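Local coordinates for protein beta-galacturonidase (Eisenbergiella tayi, PDB 6NCW) that hydrolyses beta-linked galacturonides as a family 2 glycoside hydrolase with a TIM-barrel domain and beta-sandwich domains, at residues P38-Y46 against H281-P289. Sequence-based numbering, arbitrary orientation.
Sequences PVPGCWENY and HPQFGCALP
C42 lays its sulfur over the type II' turn F284-A287. With SG anti to its own carbonyl carbon (chi1 -65°), the thiol can accept a hydrogen bond from the turn. C286 N donates it, 3.5 Å from C42 SG, with an N-H...S angle of 152°. C42 SG also meets C286 SG at 3.7 Å, so the two cysteines are in van der Waals contact without being joined as a disulfide. A287 CB reaches the backbone beside it, 3.7 Å from G41 N, and lies 4.3 Å from P40 CB; a methyl is small enough to let the chains come this close, and P40, after a cis peptide bond, adds an apolar ring. G285 suits the turn because glycine readily takes its positive phi (64°). The N45 side chain points toward the second segment and packs through its CB, 3.4 Å from Q283 O. A water accepts from C42 N at 2.9 Å in the same seam. Q283 OE1 accepts a hydrogen bond from H281 NE2 of the second subunit. The contact joins the loop following strand 35-39 to the loop leading into TIM-barrel helix 290-302. Its chemistry, a soft sulfur acceptor, small apolar groups and a water, implies a close interdomain fit without salt bridges.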
ATOM      1  N   PRO A  38      -4.280 -19.598 -23.117  1.00 20.79           N
ATOM      2  CA  PRO A  38      -5.374 -18.904 -23.812  1.00 17.75           C
ATOM      3  C   PRO A  38      -4.914 -18.159 -25.060  1.00 20.85           C
ATOM      4  O   PRO A  38      -3.838 -17.555 -25.100  1.00 23.49           O
ATOM      5  CB  PRO A  38      -5.890 -17.924 -22.753  1.00 23.30           C
ATOM      6  CG  PRO A  38      -4.691 -17.657 -21.883  1.00 23.23           C
ATOM      7  CD  PRO A  38      -3.954 -18.975 -21.818  1.00 20.88           C
ATOM      8  N   VAL A  39      -5.762 -18.186 -26.085  1.00 19.84           N
ATOM      9  CA  VAL A  39      -5.595 -17.359 -27.272  1.00 19.18           C
ATOM     10  C   VAL A  39      -6.921 -16.642 -27.471  1.00 22.69           C
ATOM     11  O   VAL A  39      -7.968 -17.288 -27.544  1.00 21.17           O
ATOM     12  CB  VAL A  39      -5.226 -18.181 -28.521  1.00 20.67           C
ATOM     13  CG1 VAL A  39      -5.222 -17.300 -29.767  1.00 18.66           C
ATOM     14  CG2 VAL A  39      -3.850 -18.853 -28.350  1.00 18.81           C
ATOM     15  N   PRO A  40      -6.954 -15.292 -27.525  1.00 18.97           N
ATOM     16  CA  PRO A  40      -5.825 -14.361 -27.364  1.00 21.94           C
ATOM     17  C   PRO A  40      -5.192 -14.412 -25.974  1.00 17.37           C
ATOM     18  O   PRO A  40      -5.854 -14.829 -25.017  1.00 17.56           O
ATOM     19  CB  PRO A  40      -6.459 -12.980 -27.595  1.00 18.63           C
ATOM     20  CG  PRO A  40      -7.889 -13.172 -27.224  1.00 24.21           C
ATOM     21  CD  PRO A  40      -8.234 -14.576 -27.666  1.00 21.08           C
ATOM     22  N   GLY A  41      -3.932 -14.005 -25.887  1.00 16.16           N
ATOM     23  CA  GLY A  41      -3.213 -13.991 -24.612  1.00 19.12           C
ATOM     24  C   GLY A  41      -1.782 -13.534 -24.826  1.00 19.63           C
ATOM     25  O   GLY A  41      -1.263 -13.531 -25.949  1.00 19.79           O
ATOM     26  N   CYS A  42      -1.148 -13.145 -23.726  1.00 20.21           N
ATOM     27  CA  CYS A  42       0.276 -12.826 -23.723  1.00 19.39           C
ATOM     28  C   CYS A  42       0.961 -13.753 -22.743  1.00 21.43           C
ATOM     29  O   CYS A  42       0.471 -13.934 -21.624  1.00 19.53           O
ATOM     30  CB  CYS A  42       0.531 -11.368 -23.322  1.00 19.16           C
ATOM     31  SG  CYS A  42      -0.147 -10.215 -24.507  1.00 22.94           S
ATOM     32  N   TRP A  43       2.098 -14.328 -23.144  1.00 19.25           N
ATOM     33  CA  TRP A  43       2.672 -15.316 -22.241  1.00 20.01           C
ATOM     34  C   TRP A  43       3.313 -14.687 -21.014  1.00 18.74           C
ATOM     35  O   TRP A  43       3.604 -15.410 -20.059  1.00 18.25           O
ATOM     36  CB  TRP A  43       3.676 -16.211 -22.966  1.00 17.37           C
ATOM     37  CG  TRP A  43       4.929 -15.557 -23.426  1.00 17.33           C
ATOM     38  CD1 TRP A  43       5.850 -14.871 -22.659  1.00 20.72           C
ATOM     39  CD2 TRP A  43       5.427 -15.545 -24.760  1.00 15.91           C
ATOM     40  NE1 TRP A  43       6.886 -14.438 -23.451  1.00 18.42           N
ATOM     41  CE2 TRP A  43       6.655 -14.836 -24.744  1.00 19.87           C
ATOM     42  CE3 TRP A  43       4.946 -16.054 -25.983  1.00 16.86           C
ATOM     43  CZ2 TRP A  43       7.417 -14.624 -25.907  1.00 18.04           C
ATOM     44  CZ3 TRP A  43       5.704 -15.844 -27.136  1.00 17.31           C
ATOM     45  CH2 TRP A  43       6.928 -15.130 -27.086  1.00 19.92           C
ATOM     46  N   GLU A  44       3.509 -13.366 -20.992  1.00 24.02           N
ATOM     47  CA  GLU A  44       3.983 -12.727 -19.767  1.00 18.38           C
ATOM     48  C   GLU A  44       2.957 -12.822 -18.648  1.00 21.67           C
ATOM     49  O   GLU A  44       3.301 -12.619 -17.483  1.00 20.53           O
ATOM     50  CB  GLU A  44       4.349 -11.261 -20.020  1.00 24.70           C
ATOM     51  CG  GLU A  44       5.667 -11.090 -20.765  1.00 25.20           C
ATOM     52  CD  GLU A  44       5.496 -11.082 -22.281  1.00 25.54           C
ATOM     53  OE1 GLU A  44       4.425 -11.514 -22.790  1.00 25.15           O
ATOM     54  OE2 GLU A  44       6.436 -10.625 -22.972  1.00 25.57           O
ATOM     55  N   ASN A  45       1.721 -13.152 -18.972  1.00 21.39           N
ATOM     56  CA  ASN A  45       0.683 -13.399 -17.991  1.00 21.12           C
ATOM     57  C   ASN A  45       0.578 -14.865 -17.593  1.00 26.03           C
ATOM     58  O   ASN A  45      -0.208 -15.178 -16.690  1.00 22.40           O
ATOM     59  CB  ASN A  45      -0.649 -12.900 -18.557  1.00 21.58           C
ATOM     60  CG  ASN A  45      -0.566 -11.446 -18.976  1.00 22.01           C
ATOM     61  OD1 ASN A  45      -0.963 -11.083 -20.080  1.00 18.98           O
ATOM     62  ND2 ASN A  45       0.014 -10.606 -18.094  1.00 20.74           N
ATOM     63  N   TYR A  46       1.345 -15.779 -18.252  1.00 19.56           N
ATOM     64  CA  TYR A  46       1.261 -17.143 -17.724  1.00 21.65           C
ATOM     65  C   TYR A  46       2.322 -17.325 -16.646  1.00 22.69           C
ATOM     66  O   TYR A  46       3.444 -16.835 -16.800  1.00 22.31           O
ATOM     67  CB  TYR A  46       1.476 -18.206 -18.813  1.00 16.33           C
ATOM     68  CG  TYR A  46       0.848 -17.942 -20.160  1.00 20.52           C
ATOM     69  CD1 TYR A  46       1.386 -18.530 -21.299  1.00 21.19           C
ATOM     70  CD2 TYR A  46      -0.293 -17.136 -20.308  1.00 20.12           C
ATOM     71  CE1 TYR A  46       0.839 -18.312 -22.545  1.00 18.30           C
ATOM     72  CE2 TYR A  46      -0.862 -16.912 -21.575  1.00 18.98           C
ATOM     73  CZ  TYR A  46      -0.282 -17.514 -22.683  1.00 23.04           C
ATOM     74  OH  TYR A  46      -0.794 -17.327 -23.949  1.00 21.08           O
ATOM     75  N   HIS A 281      -2.453  -4.031 -19.478  1.00 18.73           N
ATOM     76  CA  HIS A 281      -3.282  -4.388 -18.331  1.00 18.47           C
ATOM     77  C   HIS A 281      -2.509  -5.424 -17.535  1.00 19.94           C
ATOM     78  O   HIS A 281      -1.836  -6.271 -18.141  1.00 20.59           O
ATOM     79  CB  HIS A 281      -4.640  -4.941 -18.781  1.00 15.13           C
ATOM     80  CG  HIS A 281      -5.577  -5.292 -17.668  1.00 18.92           C
ATOM     81  ND1 HIS A 281      -5.369  -6.363 -16.824  1.00 17.41           N
ATOM     82  CD2 HIS A 281      -6.757  -4.739 -17.291  1.00 16.08           C
ATOM     83  CE1 HIS A 281      -6.374  -6.450 -15.971  1.00 18.17           C
ATOM     84  NE2 HIS A 281      -7.220  -5.467 -16.222  1.00 20.00           N
ATOM     85  N   PRO A 282      -2.574  -5.390 -16.202  1.00 18.23           N
ATOM     86  CA  PRO A 282      -1.710  -6.263 -15.389  1.00 13.89           C
ATOM     87  C   PRO A 282      -2.024  -7.739 -15.498  1.00 19.47           C
ATOM     88  O   PRO A 282      -1.137  -8.548 -15.213  1.00 19.16           O
ATOM     89  CB  PRO A 282      -1.932  -5.761 -13.957  1.00 17.03           C
ATOM     90  CG  PRO A 282      -3.032  -4.784 -14.024  1.00 19.69           C
ATOM     91  CD  PRO A 282      -3.153  -4.288 -15.425  1.00 18.13           C
ATOM     92  N   GLN A 283      -3.243  -8.126 -15.877  1.00 16.09           N
ATOM     93  CA  GLN A 283      -3.573  -9.536 -16.041  1.00 18.86           C
ATOM     94  C   GLN A 283      -3.584  -9.978 -17.490  1.00 19.19           C
ATOM     95  O   GLN A 283      -3.430 -11.171 -17.762  1.00 23.67           O
ATOM     96  CB  GLN A 283      -4.954  -9.867 -15.467  1.00 18.29           C
ATOM     97  CG  GLN A 283      -5.103  -9.826 -13.962  1.00 20.90           C
ATOM     98  CD  GLN A 283      -6.526 -10.186 -13.584  1.00 20.68           C
ATOM     99  OE1 GLN A 283      -7.389  -9.323 -13.529  1.00 16.60           O
ATOM    100  NE2 GLN A 283      -6.792 -11.479 -13.404  1.00 23.59           N
ATOM    101  N   PHE A 284      -3.812  -9.062 -18.424  1.00 17.70           N
ATOM    102  CA  PHE A 284      -4.057  -9.431 -19.810  1.00 20.49           C
ATOM    103  C   PHE A 284      -2.964  -8.958 -20.753  1.00 21.50           C
ATOM    104  O   PHE A 284      -3.045  -9.243 -21.951  1.00 21.24           O
ATOM    105  CB  PHE A 284      -5.435  -8.904 -20.255  1.00 16.30           C
ATOM    106  CG  PHE A 284      -6.538  -9.277 -19.302  1.00 21.98           C
ATOM    107  CD1 PHE A 284      -6.787 -10.617 -19.027  1.00 19.01           C
ATOM    108  CD2 PHE A 284      -7.292  -8.299 -18.650  1.00 18.82           C
ATOM    109  CE1 PHE A 284      -7.786 -10.992 -18.119  1.00 22.76           C
ATOM    110  CE2 PHE A 284      -8.287  -8.652 -17.754  1.00 17.16           C
ATOM    111  CZ  PHE A 284      -8.533 -10.008 -17.484  1.00 21.84           C
ATOM    112  N   GLY A 285      -1.925  -8.280 -20.243  1.00 19.53           N
ATOM    113  CA  GLY A 285      -0.855  -7.847 -21.129  1.00 18.29           C
ATOM    114  C   GLY A 285      -1.417  -6.850 -22.123  1.00 20.40           C
ATOM    115  O   GLY A 285      -2.073  -5.876 -21.750  1.00 17.56           O
ATOM    116  N   CYS A 286      -1.209  -7.091 -23.416  1.00 23.95           N
ATOM    117  CA  CYS A 286      -1.885  -6.275 -24.415  1.00 19.35           C
ATOM    118  C   CYS A 286      -3.057  -7.008 -25.034  1.00 21.38           C
ATOM    119  O   CYS A 286      -3.621  -6.533 -26.021  1.00 22.46           O
ATOM    120  CB  CYS A 286      -0.913  -5.805 -25.502  1.00 20.65           C
ATOM    121  SG  CYS A 286      -0.195  -7.117 -26.601  1.00 24.77           S
ATOM    122  N   ALA A 287      -3.434  -8.153 -24.472  1.00 21.19           N
ATOM    123  CA  ALA A 287      -4.560  -8.932 -24.981  1.00 22.25           C
ATOM    124  C   ALA A 287      -5.785  -8.693 -24.097  1.00 26.48           C
ATOM    125  O   ALA A 287      -6.264  -9.576 -23.368  1.00 21.23           O
ATOM    126  CB  ALA A 287      -4.189 -10.411 -25.046  1.00 19.03           C
ATOM    127  N   LEU A 288      -6.300  -7.465 -24.170  1.00 18.51           N
ATOM    128  CA  LEU A 288      -7.435  -7.152 -23.306  1.00 19.84           C
ATOM    129  C   LEU A 288      -8.726  -7.691 -23.914  1.00 20.65           C
ATOM    130  O   LEU A 288      -8.995  -7.455 -25.098  1.00 18.85           O
ATOM    131  CB  LEU A 288      -7.570  -5.658 -23.090  1.00 20.29           C
ATOM    132  CG  LEU A 288      -6.711  -5.041 -21.998  1.00 21.57           C
ATOM    133  CD1 LEU A 288      -5.243  -5.044 -22.393  1.00 19.89           C
ATOM    134  CD2 LEU A 288      -7.215  -3.632 -21.796  1.00 22.95           C
ATOM    135  N   PRO A 289      -9.549  -8.392 -23.143  1.00 23.24           N
ATOM    136  CA  PRO A 289     -10.846  -8.834 -23.651  1.00 22.09           C
ATOM    137  C   PRO A 289     -11.837  -7.682 -23.709  1.00 21.43           C
ATOM    138  O   PRO A 289     -11.638  -6.603 -23.145  1.00 19.43           O
ATOM    139  CB  PRO A 289     -11.285  -9.875 -22.629  1.00 17.98           C
ATOM    140  CG  PRO A 289     -10.685  -9.362 -21.359  1.00 18.85           C
ATOM    141  CD  PRO A 289      -9.333  -8.839 -21.758  1.00 22.50           C
TER
HETATM  142  O   HOH W   1      -2.737 -12.544 -21.429  1.00 21.03           O